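Local coordinates for HD domain protein (Enterococcus faecalis, PDB 4LRL) that probably hydrolyses deoxyribonucleoside triphosphates to the nucleoside and triphosphate through a metal-binding HD domain, under allosteric control by nucleotides such as dGTP and dTTP, at residues R69-G74 / L320-L325; Y141-E146 / G274-L279; H281-A286 / T327-W332; G341-R346 / K383-I388. One frame throughout, in Å; residues are numbered along the deposited sequence.

Contact 1: R69-G74 / L320-L325; sequences RIKQLG and LDDGVL
The N-terminal turn of helix 322-332 is where R69, I70 and K71, from the loop between helix 62-65 and helix 87-108, meet D321 and D322. D321 is the N-cap: its OD2 accepts from V324 N, while OD1 forms a salt bridge with R69 NE at 3.1 Å. That bond lies in the guanidinium plane but reaches OD1 from above the carboxylate, the two planes standing 79° apart. R69 NH1 goes on to L348 O of the second subunit. One residue further, D322 N donates to R69 O (3.1 Å), and a water ties the same carbonyl to G323 N. D322 OD1 receives K71 N at 2.6 Å, nearly straight at 169°, and forms a salt bridge with K71 NZ at 3.1 Å. The two nitrogens come from opposite faces of the carboxylate; bends at chi3 and chi4 bring NZ back to the oxygen already held by the backbone N, and NZ also bonds to Y141 OH. I70 packs alongside, CG1 against D321 CB at 3.9 Å. Backbone and side-chain nitrogens thus grip a buried carboxylate, which would favour its charged form, and both aspartates tie the loop holding L73, a dATP-binding residue, to the helix.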
loop_
_atom_site.group_PDB
_atom_site.type_symbol
_atom_site.label_atom_id
_atom_site.label_comp_id
_atom_site.label_asym_id
_atom_site.label_seq_id
_atom_site.Cartn_x
_atom_site.Cartn_y
_atom_site.Cartn_z
ATOM N N ARG C 69 4.243 -20.700 19.063
ATOM C CA ARG C 69 5.324 -20.383 19.988
ATOM C C ARG C 69 6.711 -20.469 19.335
ATOM O O ARG C 69 7.734 -20.523 20.025
ATOM C CB ARG C 69 5.216 -21.279 21.227
ATOM C CG ARG C 69 3.886 -21.116 21.959
ATOM C CD ARG C 69 3.836 -21.832 23.298
ATOM N NE ARG C 69 3.910 -23.286 23.170
ATOM C CZ ARG C 69 2.879 -24.075 22.879
ATOM N NH1 ARG C 69 1.666 -23.572 22.672
ATOM N NH2 ARG C 69 3.069 -25.382 22.791
ATOM N N ILE C 70 6.742 -20.470 18.003
ATOM C CA ILE C 70 8.003 -20.561 17.277
ATOM C C ILE C 70 8.029 -19.527 16.160
ATOM O O ILE C 70 7.167 -19.537 15.270
ATOM C CB ILE C 70 8.244 -21.992 16.719
ATOM C CG1 ILE C 70 8.307 -23.015 17.862
ATOM C CG2 ILE C 70 9.524 -22.041 15.899
ATOM C CD1 ILE C 70 8.407 -24.470 17.406
ATOM N N LYS C 71 9.003 -18.621 16.219
ATOM C CA LYS C 71 9.131 -17.558 15.218
ATOM C C LYS C 71 9.485 -18.149 13.878
ATOM O O LYS C 71 10.269 -19.095 13.801
ATOM C CB LYS C 71 10.189 -16.533 15.612
ATOM C CG LYS C 71 9.726 -15.487 16.632
ATOM C CD LYS C 71 10.814 -14.426 16.865
ATOM C CE LYS C 71 11.999 -14.967 17.686
ATOM N NZ LYS C 71 11.636 -15.619 19.011
ATOM N N GLN C 72 8.906 -17.581 12.828
ATOM C CA GLN C 72 9.162 -18.027 11.465
ATOM C C GLN C 72 10.579 -17.668 11.003
ATOM O O GLN C 72 11.232 -18.456 10.318
ATOM C CB GLN C 72 8.103 -17.443 10.507
ATOM C CG GLN C 72 8.393 -17.612 9.012
ATOM C CD GLN C 72 8.078 -19.016 8.496
ATOM O OE1 GLN C 72 7.416 -19.803 9.169
ATOM N NE2 GLN C 72 8.550 -19.327 7.297
ATOM N N LEU C 73 11.063 -16.489 11.378
ATOM C CA LEU C 73 12.328 -16.023 10.804
ATOM C C LEU C 73 13.514 -16.058 11.760
ATOM O O LEU C 73 14.626 -15.594 11.428
ATOM C CB LEU C 73 12.166 -14.653 10.162
ATOM C CG LEU C 73 11.575 -14.647 8.756
ATOM C CD1 LEU C 73 11.567 -13.213 8.250
ATOM C CD2 LEU C 73 12.349 -15.574 7.814
ATOM N N GLY C 74 13.273 -16.641 12.927
ATOM C CA GLY C 74 14.319 -16.859 13.919
ATOM C C GLY C 74 14.910 -15.556 14.400
ATOM O O GLY C 74 14.292 -14.832 15.182
ATOM N N LEU C 320 9.490 -28.315 22.952
ATOM C CA LEU C 320 10.408 -27.218 22.691
ATOM C C LEU C 320 9.809 -26.108 21.836
ATOM O O LEU C 320 9.127 -26.383 20.848
ATOM C CB LEU C 320 11.671 -27.732 22.015
ATOM C CG LEU C 320 12.667 -28.551 22.826
ATOM C CD1 LEU C 320 13.845 -28.840 21.925
ATOM C CD2 LEU C 320 13.118 -27.822 24.097
ATOM N N ASP C 321 10.078 -24.864 22.237
ATOM C CA ASP C 321 9.693 -23.657 21.486
ATOM C C ASP C 321 10.650 -22.507 21.831
ATOM O O ASP C 321 11.564 -22.702 22.622
ATOM C CB ASP C 321 8.233 -23.282 21.763
ATOM C CG ASP C 321 7.942 -23.057 23.243
ATOM O OD1 ASP C 321 6.899 -23.550 23.722
ATOM O OD2 ASP C 321 8.749 -22.390 23.927
ATOM N N ASP C 322 10.451 -21.320 21.250
ATOM C CA ASP C 322 11.366 -20.187 21.492
ATOM C C ASP C 322 11.408 -19.747 22.969
ATOM O O ASP C 322 12.461 -19.356 23.485
ATOM C CB ASP C 322 11.019 -18.982 20.597
ATOM C CG ASP C 322 11.069 -19.310 19.103
ATOM O OD1 ASP C 322 10.619 -18.469 18.301
ATOM O OD2 ASP C 322 11.553 -20.393 18.718
ATOM N N GLY C 323 10.260 -19.811 23.635
ATOM C CA GLY C 323 10.148 -19.405 25.018
ATOM C C GLY C 323 10.897 -20.298 25.992
ATOM O O GLY C 323 11.343 -19.840 27.043
ATOM N N VAL C 324 11.019 -21.576 25.651
ATOM C CA VAL C 324 11.798 -22.501 26.457
ATOM C C VAL C 324 13.260 -22.061 26.459
ATOM O O VAL C 324 13.864 -21.909 27.526
ATOM C CB VAL C 324 11.645 -23.977 25.974
ATOM C CG1 VAL C 324 12.698 -24.874 26.616
ATOM C CG2 VAL C 324 10.240 -24.505 26.292
ATOM N N LEU C 325 13.803 -21.816 25.267
ATOM C CA LEU C 325 15.205 -21.420 25.115
ATOM C C LEU C 325 15.533 -20.115 25.822
ATOM O O LEU C 325 16.492 -20.050 26.594
ATOM C CB LEU C 325 15.606 -21.341 23.639
ATOM C CG LEU C 325 15.738 -22.668 22.884
ATOM C CD1 LEU C 325 16.219 -22.427 21.474
ATOM C CD2 LEU C 325 16.696 -23.583 23.580
HETATM O O HOH W 1 7.822 -19.141 22.302
HETATM O O HOH W 2 12.293 -19.766 15.991
#

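Contact 2: Y141-E146 / G274-L279; sequences YSHTFE and GMEVIL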
loop_
_atom_site.group_PDB
_atom_site.type_symbol
_atom_site.label_atom_id
_atom_site.label_comp_id
_atom_site.label_asym_id
_atom_site.label_seq_id
_atom_site.Cartn_x
_atom_site.Cartn_y
_atom_site.Cartn_z
ATOM N N TYR C 141 14.299 -21.957 16.472
ATOM C CA TYR C 141 15.507 -21.575 15.726
ATOM C C TYR C 141 16.036 -22.766 14.947
ATOM O O TYR C 141 17.155 -23.249 15.177
ATOM C CB TYR C 141 16.576 -21.009 16.669
ATOM C CG TYR C 141 16.061 -19.854 17.496
ATOM C CD1 TYR C 141 15.633 -20.055 18.800
ATOM C CD2 TYR C 141 15.966 -18.565 16.958
ATOM C CE1 TYR C 141 15.149 -19.008 19.561
ATOM C CE2 TYR C 141 15.479 -17.508 17.717
ATOM C CZ TYR C 141 15.072 -17.744 19.018
ATOM O OH TYR C 141 14.585 -16.730 19.790
ATOM N N SER C 142 15.198 -23.224 14.027
ATOM C CA SER C 142 15.343 -24.523 13.393
ATOM C C SER C 142 16.737 -24.770 12.827
ATOM O O SER C 142 17.347 -25.803 13.111
ATOM C CB SER C 142 14.253 -24.708 12.334
ATOM O OG SER C 142 14.649 -25.669 11.375
ATOM N N HIS C 143 17.253 -23.811 12.063
ATOM C CA HIS C 143 18.560 -23.970 11.409
ATOM C C HIS C 143 19.734 -24.120 12.406
ATOM O O HIS C 143 20.610 -24.972 12.223
ATOM C CB HIS C 143 18.822 -22.817 10.424
ATOM C CG HIS C 143 20.040 -23.020 9.577
ATOM N ND1 HIS C 143 21.221 -22.341 9.794
ATOM C CD2 HIS C 143 20.274 -23.862 8.540
ATOM C CE1 HIS C 143 22.123 -22.736 8.913
ATOM N NE2 HIS C 143 21.576 -23.664 8.143
ATOM N N THR C 144 19.736 -23.288 13.449
ATOM C CA THR C 144 20.761 -23.330 14.490
ATOM C C THR C 144 20.655 -24.627 15.288
ATOM O O THR C 144 21.655 -25.277 15.580
ATOM C CB THR C 144 20.620 -22.140 15.456
ATOM O OG1 THR C 144 20.544 -20.929 14.708
ATOM C CG2 THR C 144 21.799 -22.061 16.402
ATOM N N PHE C 145 19.421 -24.991 15.621
ATOM C CA PHE C 145 19.137 -26.174 16.417
ATOM C C PHE C 145 19.619 -27.466 15.743
ATOM O O PHE C 145 20.174 -28.351 16.408
ATOM C CB PHE C 145 17.641 -26.248 16.722
ATOM C CG PHE C 145 17.318 -27.058 17.933
ATOM C CD1 PHE C 145 17.226 -26.453 19.185
ATOM C CD2 PHE C 145 17.112 -28.434 17.830
ATOM C CE1 PHE C 145 16.937 -27.209 20.319
ATOM C CE2 PHE C 145 16.822 -29.199 18.959
ATOM C CZ PHE C 145 16.742 -28.586 20.207
ATOM N N GLU C 146 19.427 -27.564 14.429
ATOM C CA GLU C 146 19.849 -28.760 13.693
ATOM C C GLU C 146 21.360 -28.865 13.587
ATOM O O GLU C 146 21.902 -29.966 13.568
ATOM C CB GLU C 146 19.202 -28.821 12.308
ATOM C CG GLU C 146 17.680 -28.873 12.371
ATOM C CD GLU C 146 16.995 -28.796 11.017
ATOM O OE1 GLU C 146 15.749 -28.828 11.005
ATOM O OE2 GLU C 146 17.684 -28.715 9.972
ATOM N N GLY C 274 24.741 -12.386 12.575
ATOM C CA GLY C 274 25.532 -12.124 13.774
ATOM C C GLY C 274 24.884 -12.644 15.045
ATOM O O GLY C 274 25.561 -13.196 15.916
ATOM N N MET C 275 23.567 -12.481 15.156
ATOM C CA MET C 275 22.842 -12.966 16.330
ATOM C C MET C 275 22.737 -14.494 16.314
ATOM O O MET C 275 22.784 -15.150 17.362
ATOM C CB MET C 275 21.459 -12.317 16.409
ATOM C CG MET C 275 21.498 -10.833 16.762
ATOM S SD MET C 275 22.160 -10.550 18.420
ATOM C CE MET C 275 20.811 -11.145 19.440
ATOM N N GLU C 276 22.599 -15.053 15.117
ATOM C CA GLU C 276 22.529 -16.488 14.946
ATOM C C GLU C 276 23.845 -17.153 15.362
ATOM O O GLU C 276 23.834 -18.207 16.008
ATOM C CB GLU C 276 22.172 -16.822 13.500
ATOM C CG GLU C 276 21.759 -18.259 13.288
ATOM C CD GLU C 276 22.945 -19.209 13.122
ATOM O OE1 GLU C 276 22.797 -20.406 13.470
ATOM O OE2 GLU C 276 24.020 -18.767 12.640
ATOM N N VAL C 277 24.970 -16.536 15.004
ATOM C CA VAL C 277 26.275 -17.023 15.431
ATOM C C VAL C 277 26.368 -17.073 16.957
ATOM O O VAL C 277 26.870 -18.048 17.507
ATOM C CB VAL C 277 27.462 -16.208 14.809
ATOM C CG1 VAL C 277 28.771 -16.546 15.500
ATOM C CG2 VAL C 277 27.593 -16.492 13.313
ATOM N N ILE C 278 25.864 -16.043 17.638
ATOM C CA ILE C 278 25.871 -16.020 19.100
ATOM C C ILE C 278 24.982 -17.120 19.685
ATOM O O ILE C 278 25.387 -17.828 20.608
ATOM C CB ILE C 278 25.498 -14.625 19.646
ATOM C CG1 ILE C 278 26.744 -13.744 19.652
ATOM C CG2 ILE C 278 24.913 -14.709 21.074
ATOM C CD1 ILE C 278 26.440 -12.322 19.383
ATOM N N LEU C 279 23.784 -17.271 19.135
ATOM C CA LEU C 279 22.900 -18.355 19.525
ATOM C C LEU C 279 23.572 -19.730 19.322
ATOM O O LEU C 279 23.485 -20.601 20.190
ATOM C CB LEU C 279 21.594 -18.279 18.735
ATOM C CG LEU C 279 20.555 -19.394 18.880
ATOM C CD1 LEU C 279 19.987 -19.443 20.299
ATOM C CD2 LEU C 279 19.436 -19.170 17.870
#
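One hydrogen bond carries the polar half of this contact, between T144 on helix 142-149 and E276 on helix 270-291. T144 OG1 donates to E276 OE1 at 2.6 Å, using the anti lone pair of that oxygen, the one turned away from OE2. The two side chains come from opposite directions: E276 leaves its helix with CG trans to the backbone N (chi1 -166°), then bends at chi2 to bring the carboxylate to the threonine. H143, a residue of the dATP site, stands next to the same oxygen, its ND1 4.4 Å from E276 OE1, too far for a bond; this buried nitrogen has no partner in the model.

The apolar half belongs to L279. Its CD2 sits over one face of the Y141 ring, 3.5 Å from CG and close to CB, so the methyl lies toward the root of the ring. L279 CG also packs on T144 CG2 at 3.8 Å, so the threonine serves both halves, hydroxyl to the glutamate and methyl to the leucine.

The axes of 142-146 and 274-279 run 10.2 Å apart at 35°, broadly in the same direction. Y141 also leans on D322 and L325 of helix 322-332, F347 of helix 338-348 covers L279, and V277 faces strand 387-389.

Contact 3: H281-A286 / T327-W332; sequences HLLHRA and TYFTQW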
loop_
_atom_site.group_PDB
_atom_site.type_symbol
_atom_site.label_atom_id
_atom_site.label_comp_id
_atom_site.label_asym_id
_atom_site.label_seq_id
_atom_site.Cartn_x
_atom_site.Cartn_y
_atom_site.Cartn_z
ATOM N N HIS C 281 26.765 -20.584 19.218
ATOM C CA HIS C 281 27.867 -20.816 20.135
ATOM C C HIS C 281 27.393 -20.938 21.577
ATOM O O HIS C 281 27.964 -21.699 22.369
ATOM C CB HIS C 281 28.890 -19.702 19.985
ATOM C CG HIS C 281 29.625 -19.736 18.682
ATOM N ND1 HIS C 281 30.479 -18.730 18.286
ATOM C CD2 HIS C 281 29.638 -20.660 17.689
ATOM C CE1 HIS C 281 31.003 -19.043 17.112
ATOM N NE2 HIS C 281 30.507 -20.207 16.726
ATOM N N LEU C 282 26.343 -20.187 21.904
ATOM C CA LEU C 282 25.669 -20.275 23.194
ATOM C C LEU C 282 25.136 -21.677 23.464
ATOM O O LEU C 282 25.354 -22.232 24.533
ATOM C CB LEU C 282 24.524 -19.261 23.247
ATOM C CG LEU C 282 23.524 -19.295 24.404
ATOM C CD1 LEU C 282 24.229 -19.063 25.718
ATOM C CD2 LEU C 282 22.412 -18.251 24.161
ATOM N N LEU C 283 24.443 -22.251 22.490
ATOM C CA LEU C 283 23.915 -23.596 22.646
ATOM C C LEU C 283 25.055 -24.602 22.678
ATOM O O LEU C 283 25.001 -25.595 23.411
ATOM C CB LEU C 283 22.926 -23.933 21.522
ATOM C CG LEU C 283 21.625 -23.119 21.475
ATOM C CD1 LEU C 283 20.902 -23.389 20.182
ATOM C CD2 LEU C 283 20.709 -23.418 22.664
ATOM N N HIS C 284 26.089 -24.339 21.884
ATOM C CA HIS C 284 27.231 -25.230 21.838
ATOM C C HIS C 284 27.946 -25.279 23.192
ATOM O O HIS C 284 28.310 -26.357 23.665
ATOM C CB HIS C 284 28.198 -24.831 20.728
ATOM C CG HIS C 284 29.283 -25.836 20.497
ATOM N ND1 HIS C 284 30.605 -25.480 20.316
ATOM C CD2 HIS C 284 29.247 -27.191 20.456
ATOM C CE1 HIS C 284 31.332 -26.571 20.151
ATOM N NE2 HIS C 284 30.532 -27.622 20.233
ATOM N N ARG C 285 28.118 -24.107 23.806
ATOM C CA ARG C 285 28.770 -23.984 25.106
ATOM C C ARG C 285 27.995 -24.715 26.181
ATOM O O ARG C 285 28.584 -25.385 27.017
ATOM C CB ARG C 285 28.940 -22.508 25.499
ATOM C CG ARG C 285 29.787 -22.268 26.755
ATOM C CD ARG C 285 31.210 -22.842 26.633
ATOM N NE ARG C 285 32.018 -22.526 27.811
ATOM C CZ ARG C 285 33.243 -23.005 28.042
ATOM N NH1 ARG C 285 33.821 -23.833 27.175
ATOM N NH2 ARG C 285 33.894 -22.662 29.146
ATOM N N ALA C 286 26.675 -24.573 26.157
ATOM C CA ALA C 286 25.808 -25.281 27.092
ATOM C C ALA C 286 25.983 -26.803 26.990
ATOM O O ALA C 286 26.084 -27.484 28.006
ATOM C CB ALA C 286 24.368 -24.891 26.871
ATOM N N THR C 327 13.977 -18.641 28.211
ATOM C CA THR C 327 13.856 -18.844 29.652
ATOM C C THR C 327 15.153 -19.417 30.248
ATOM O O THR C 327 15.656 -18.924 31.261
ATOM C CB THR C 327 12.645 -19.729 29.992
ATOM O OG1 THR C 327 11.447 -19.094 29.519
ATOM C CG2 THR C 327 12.536 -19.957 31.512
ATOM N N TYR C 328 15.704 -20.434 29.597
ATOM C CA TYR C 328 16.952 -21.017 30.053
ATOM C C TYR C 328 18.118 -20.037 29.912
ATOM O O TYR C 328 18.959 -19.953 30.817
ATOM C CB TYR C 328 17.243 -22.356 29.358
ATOM C CG TYR C 328 16.245 -23.466 29.656
ATOM C CD1 TYR C 328 16.096 -24.544 28.778
ATOM C CD2 TYR C 328 15.448 -23.440 30.803
ATOM C CE1 TYR C 328 15.185 -25.572 29.040
ATOM C CE2 TYR C 328 14.528 -24.463 31.070
ATOM C CZ TYR C 328 14.407 -25.522 30.182
ATOM O OH TYR C 328 13.513 -26.539 30.435
ATOM N N PHE C 329 18.146 -19.271 28.816
ATOM C CA PHE C 329 19.201 -18.253 28.620
ATOM C C PHE C 329 19.239 -17.203 29.748
ATOM O O PHE C 329 20.316 -16.787 30.176
ATOM C CB PHE C 329 19.065 -17.536 27.271
ATOM C CG PHE C 329 19.094 -18.450 26.073
ATOM C CD1 PHE C 329 18.561 -18.025 24.865
ATOM C CD2 PHE C 329 19.633 -19.736 26.153
ATOM C CE1 PHE C 329 18.576 -18.856 23.751
ATOM C CE2 PHE C 329 19.645 -20.566 25.054
ATOM C CZ PHE C 329 19.117 -20.124 23.843
ATOM N N THR C 330 18.068 -16.789 30.221
ATOM C CA THR C 330 17.971 -15.885 31.364
ATOM C C THR C 330 18.619 -16.465 32.631
ATOM O O THR C 330 19.387 -15.772 33.294
ATOM C CB THR C 330 16.511 -15.446 31.613
ATOM O OG1 THR C 330 16.034 -14.757 30.451
ATOM C CG2 THR C 330 16.395 -14.527 32.834
ATOM N N GLN C 331 18.336 -17.731 32.951
ATOM C CA GLN C 331 19.005 -18.383 34.085
ATOM C C GLN C 331 20.505 -18.450 33.830
ATOM O O GLN C 331 21.296 -18.183 34.728
ATOM C CB GLN C 331 18.508 -19.809 34.321
ATOM C CG GLN C 331 17.005 -20.021 34.486
ATOM C CD GLN C 331 16.616 -21.450 34.104
ATOM O OE1 GLN C 331 17.482 -22.266 33.754
ATOM N NE2 GLN C 331 15.321 -21.757 34.155
ATOM N N TRP C 332 20.887 -18.795 32.600
ATOM C CA TRP C 332 22.307 -18.992 32.246
ATOM C C TRP C 332 23.170 -17.747 32.409
ATOM O O TRP C 332 24.383 -17.851 32.594
ATOM C CB TRP C 332 22.477 -19.556 30.829
ATOM C CG TRP C 332 21.899 -20.931 30.632
ATOM C CD1 TRP C 332 21.388 -21.756 31.593
ATOM C CD2 TRP C 332 21.807 -21.654 29.399
ATOM N NE1 TRP C 332 20.966 -22.933 31.033
ATOM C CE2 TRP C 332 21.214 -22.902 29.688
ATOM C CE3 TRP C 332 22.177 -21.372 28.076
ATOM C CZ2 TRP C 332 20.970 -23.866 28.702
ATOM C CZ3 TRP C 332 21.933 -22.334 27.092
ATOM C CH2 TRP C 332 21.334 -23.562 27.412
#
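L282 CD2 stands almost squarely over the centre of the F329 ring, 3.6 Å from the centroid and 5° off the normal, a clean CH-pi contact. The neighbouring leucine meets the same ring differently: L283 CD2 comes in at its edge, in the ring plane, 3.8 Å from CZ. F329 is therefore touched on a face and on its rim by successive residues of helix 270-291. The second branch of L282 does another job, CD1 lying at the edge of the W332 indole, 3.9 Å from CE3. One turn on, A286 CB packs against the benzo end of the indole at 3.4 Å from CH2, where so small a side chain lets the ring come close to the helix.

What sets these groups is partly their torsions. With chi1 at 171°, L282 points CG at helix 322-332, and the branching there gives one methyl to each ring. W332 has Y328 O over one face of its indole and gives NE1 to L299 O, which would limit the rotation of the indole. L340 of helix 338-348 closes over L282 and W332, and L283 continues onto T144 of helix 142-149.

The axes of 281-286 and 327-332 cross at 68° and 12.3 Å apart, a spacing that leaves room for the two aromatic rings. This is a buried apolar helix-helix interface within the helical part of the HD-associated region.

Contact 4: G341-R346 / K383-I388; sequences GDLAKR and KYYTAI
The tight part of this contact is polar and centres on one oxygen, D342 OD2, which Y385 OH meets at 2.7 Å. The hydroxyl donates from the anti side of the carboxylate, 22° out of its plane, and the ring and carboxylate planes are clearly inclined to each other. R346, one turn along the same helix, gives NH1 to that oxygen at 2.8 Å, on the syn lone pair and with the oxygen close to the guanidinium plane. Two donors thus share OD2. A chi1 of -175° swings the D342 carboxylate clear of the backbone N and carries it toward the tyrosine.

Y385 CE2 lies over one face of the R346 guanidinium, 3.8 Å from NH1; the planes are 73° apart, so this is not a stack. A salt bridge from R346 NH2 to E447 gives the arginine a second acid, which would help keep its charge balanced beside the aromatic ring.

The apolar part is looser. L343 CD2 approaches Y385 CE2 at 4.0 Å, while its other methyl, CD1, is 4.3 Å from Y384 CB. Y384 turns its ring away, and the hydroxyl is hydrogen-bonded to R285 NH1 and to E288 OE1. The D342 end is partly exposed.

Helix 338-348 thereby rests on the end of helix 382-385, just before strand 387-389 joins Y443 in the three-stranded sheet; L343 also touches H281 and L282 of helix 270-291.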
loop_
_atom_site.group_PDB
_atom_site.type_symbol
_atom_site.label_atom_id
_atom_site.label_comp_id
_atom_site.label_asym_id
_atom_site.label_seq_id
_atom_site.Cartn_x
_atom_site.Cartn_y
_atom_site.Cartn_z
ATOM N N GLY C 341 27.658 -17.267 30.327
ATOM C CA GLY C 341 26.981 -16.110 30.905
ATOM C C GLY C 341 26.922 -14.941 29.940
ATOM O O GLY C 341 25.864 -14.350 29.738
ATOM N N ASP C 342 28.063 -14.627 29.331
ATOM C CA ASP C 342 28.176 -13.514 28.400
ATOM C C ASP C 342 27.417 -13.730 27.087
ATOM O O ASP C 342 26.795 -12.800 26.578
ATOM C CB ASP C 342 29.648 -13.234 28.104
ATOM C CG ASP C 342 29.842 -12.002 27.241
ATOM O OD1 ASP C 342 29.512 -10.884 27.697
ATOM O OD2 ASP C 342 30.334 -12.155 26.110
ATOM N N LEU C 343 27.486 -14.945 26.537
ATOM C CA LEU C 343 26.774 -15.267 25.290
ATOM C C LEU C 343 25.263 -15.196 25.507
ATOM O O LEU C 343 24.523 -14.668 24.676
ATOM C CB LEU C 343 27.172 -16.648 24.746
ATOM C CG LEU C 343 28.599 -16.863 24.226
ATOM C CD1 LEU C 343 28.843 -18.330 23.832
ATOM C CD2 LEU C 343 28.926 -15.943 23.055
ATOM N N ALA C 344 24.816 -15.718 26.645
ATOM C CA ALA C 344 23.417 -15.621 27.021
ATOM C C ALA C 344 22.990 -14.153 27.084
ATOM O O ALA C 344 21.934 -13.800 26.558
ATOM C CB ALA C 344 23.167 -16.322 28.338
ATOM N N LYS C 345 23.821 -13.310 27.702
ATOM C CA LYS C 345 23.548 -11.874 27.777
ATOM C C LYS C 345 23.532 -11.252 26.370
ATOM O O LYS C 345 22.636 -10.460 26.044
ATOM C CB LYS C 345 24.543 -11.151 28.702
ATOM C CG LYS C 345 24.138 -9.717 29.013
ATOM C CD LYS C 345 24.779 -9.180 30.300
ATOM C CE LYS C 345 23.967 -7.985 30.856
ATOM N NZ LYS C 345 24.457 -7.442 32.177
ATOM N N ARG C 346 24.495 -11.640 25.534
ATOM C CA ARG C 346 24.590 -11.088 24.175
ATOM C C ARG C 346 23.370 -11.395 23.320
ATOM O O ARG C 346 22.969 -10.563 22.508
ATOM C CB ARG C 346 25.892 -11.505 23.478
ATOM C CG ARG C 346 27.118 -10.899 24.155
ATOM C CD ARG C 346 28.444 -11.469 23.649
ATOM N NE ARG C 346 29.147 -10.474 22.848
ATOM C CZ ARG C 346 30.203 -9.784 23.251
ATOM N NH1 ARG C 346 30.724 -9.984 24.454
ATOM N NH2 ARG C 346 30.759 -8.902 22.437
ATOM N N LYS C 383 36.977 -19.522 19.561
ATOM C CA LYS C 383 36.025 -20.577 19.236
ATOM C C LYS C 383 34.566 -20.137 19.432
ATOM O O LYS C 383 33.672 -20.669 18.777
ATOM C CB LYS C 383 36.312 -21.849 20.026
ATOM C CG LYS C 383 37.629 -22.509 19.682
ATOM C CD LYS C 383 37.513 -24.035 19.722
ATOM C CE LYS C 383 38.878 -24.727 19.676
ATOM N NZ LYS C 383 39.587 -24.614 20.976
ATOM N N TYR C 384 34.347 -19.156 20.312
ATOM C CA TYR C 384 33.005 -18.689 20.669
ATOM C C TYR C 384 32.750 -17.264 20.226
ATOM O O TYR C 384 31.595 -16.841 20.102
ATOM C CB TYR C 384 32.754 -18.822 22.177
ATOM C CG TYR C 384 32.982 -20.228 22.691
ATOM C CD1 TYR C 384 34.225 -20.610 23.190
ATOM C CD2 TYR C 384 31.964 -21.186 22.645
ATOM C CE1 TYR C 384 34.450 -21.897 23.644
ATOM C CE2 TYR C 384 32.181 -22.488 23.098
ATOM C CZ TYR C 384 33.429 -22.827 23.595
ATOM O OH TYR C 384 33.663 -24.095 24.064
ATOM N N TYR C 385 33.818 -16.524 19.971
ATOM C CA TYR C 385 33.668 -15.117 19.634
ATOM C C TYR C 385 33.958 -14.769 18.179
ATOM O O TYR C 385 33.903 -13.599 17.810
ATOM C CB TYR C 385 34.453 -14.243 20.619
ATOM C CG TYR C 385 33.782 -14.233 21.965
ATOM C CD1 TYR C 385 34.232 -15.064 22.995
ATOM C CD2 TYR C 385 32.652 -13.438 22.193
ATOM C CE1 TYR C 385 33.600 -15.074 24.231
ATOM C CE2 TYR C 385 32.004 -13.443 23.426
ATOM C CZ TYR C 385 32.487 -14.265 24.440
ATOM O OH TYR C 385 31.854 -14.288 25.656
ATOM N N THR C 386 34.253 -15.787 17.365
ATOM C CA THR C 386 34.435 -15.612 15.928
ATOM C C THR C 386 33.734 -16.729 15.175
ATOM O O THR C 386 33.438 -17.778 15.733
ATOM C CB THR C 386 35.939 -15.606 15.482
ATOM O OG1 THR C 386 36.494 -16.932 15.552
ATOM C CG2 THR C 386 36.775 -14.647 16.306
ATOM N N ALA C 387 33.482 -16.496 13.896
ATOM C CA ALA C 387 32.945 -17.525 13.023
ATOM C C ALA C 387 33.242 -17.201 11.574
ATOM O O ALA C 387 33.604 -16.073 11.235
ATOM C CB ALA C 387 31.426 -17.681 13.223
ATOM N N ILE C 388 33.087 -18.225 10.741
ATOM C CA ILE C 388 33.073 -18.105 9.307
ATOM C C ILE C 388 31.750 -18.725 8.870
ATOM O O ILE C 388 31.460 -19.868 9.215
ATOM C CB ILE C 388 34.255 -18.897 8.675
ATOM C CG1 ILE C 388 35.588 -18.220 8.995
ATOM C CG2 ILE C 388 34.075 -19.058 7.150
ATOM C CD1 ILE C 388 36.794 -19.093 8.731
#

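From the N terminus, residues 69-74 open the longest loop, which contact 1 closes at the start of helix 322-332. Contact 2, pairing 141-146 with 274-279, is nested inside it and joins the HD domain to helix 270-291. Contact 3 then takes up a later part of that helix, and its segments cross those of contact 1, since 281-286 lies inside the loop and 327-332 beyond it. Contact 4 follows in series with all three, bringing helix 338-348 to the 383-388 turn. Y141 and K71 join contacts 1 and 2, L279 and F329 join 2 and 3, and H281 and Y384 join 3 and 4. The second subunit touches contacts 1 and 3.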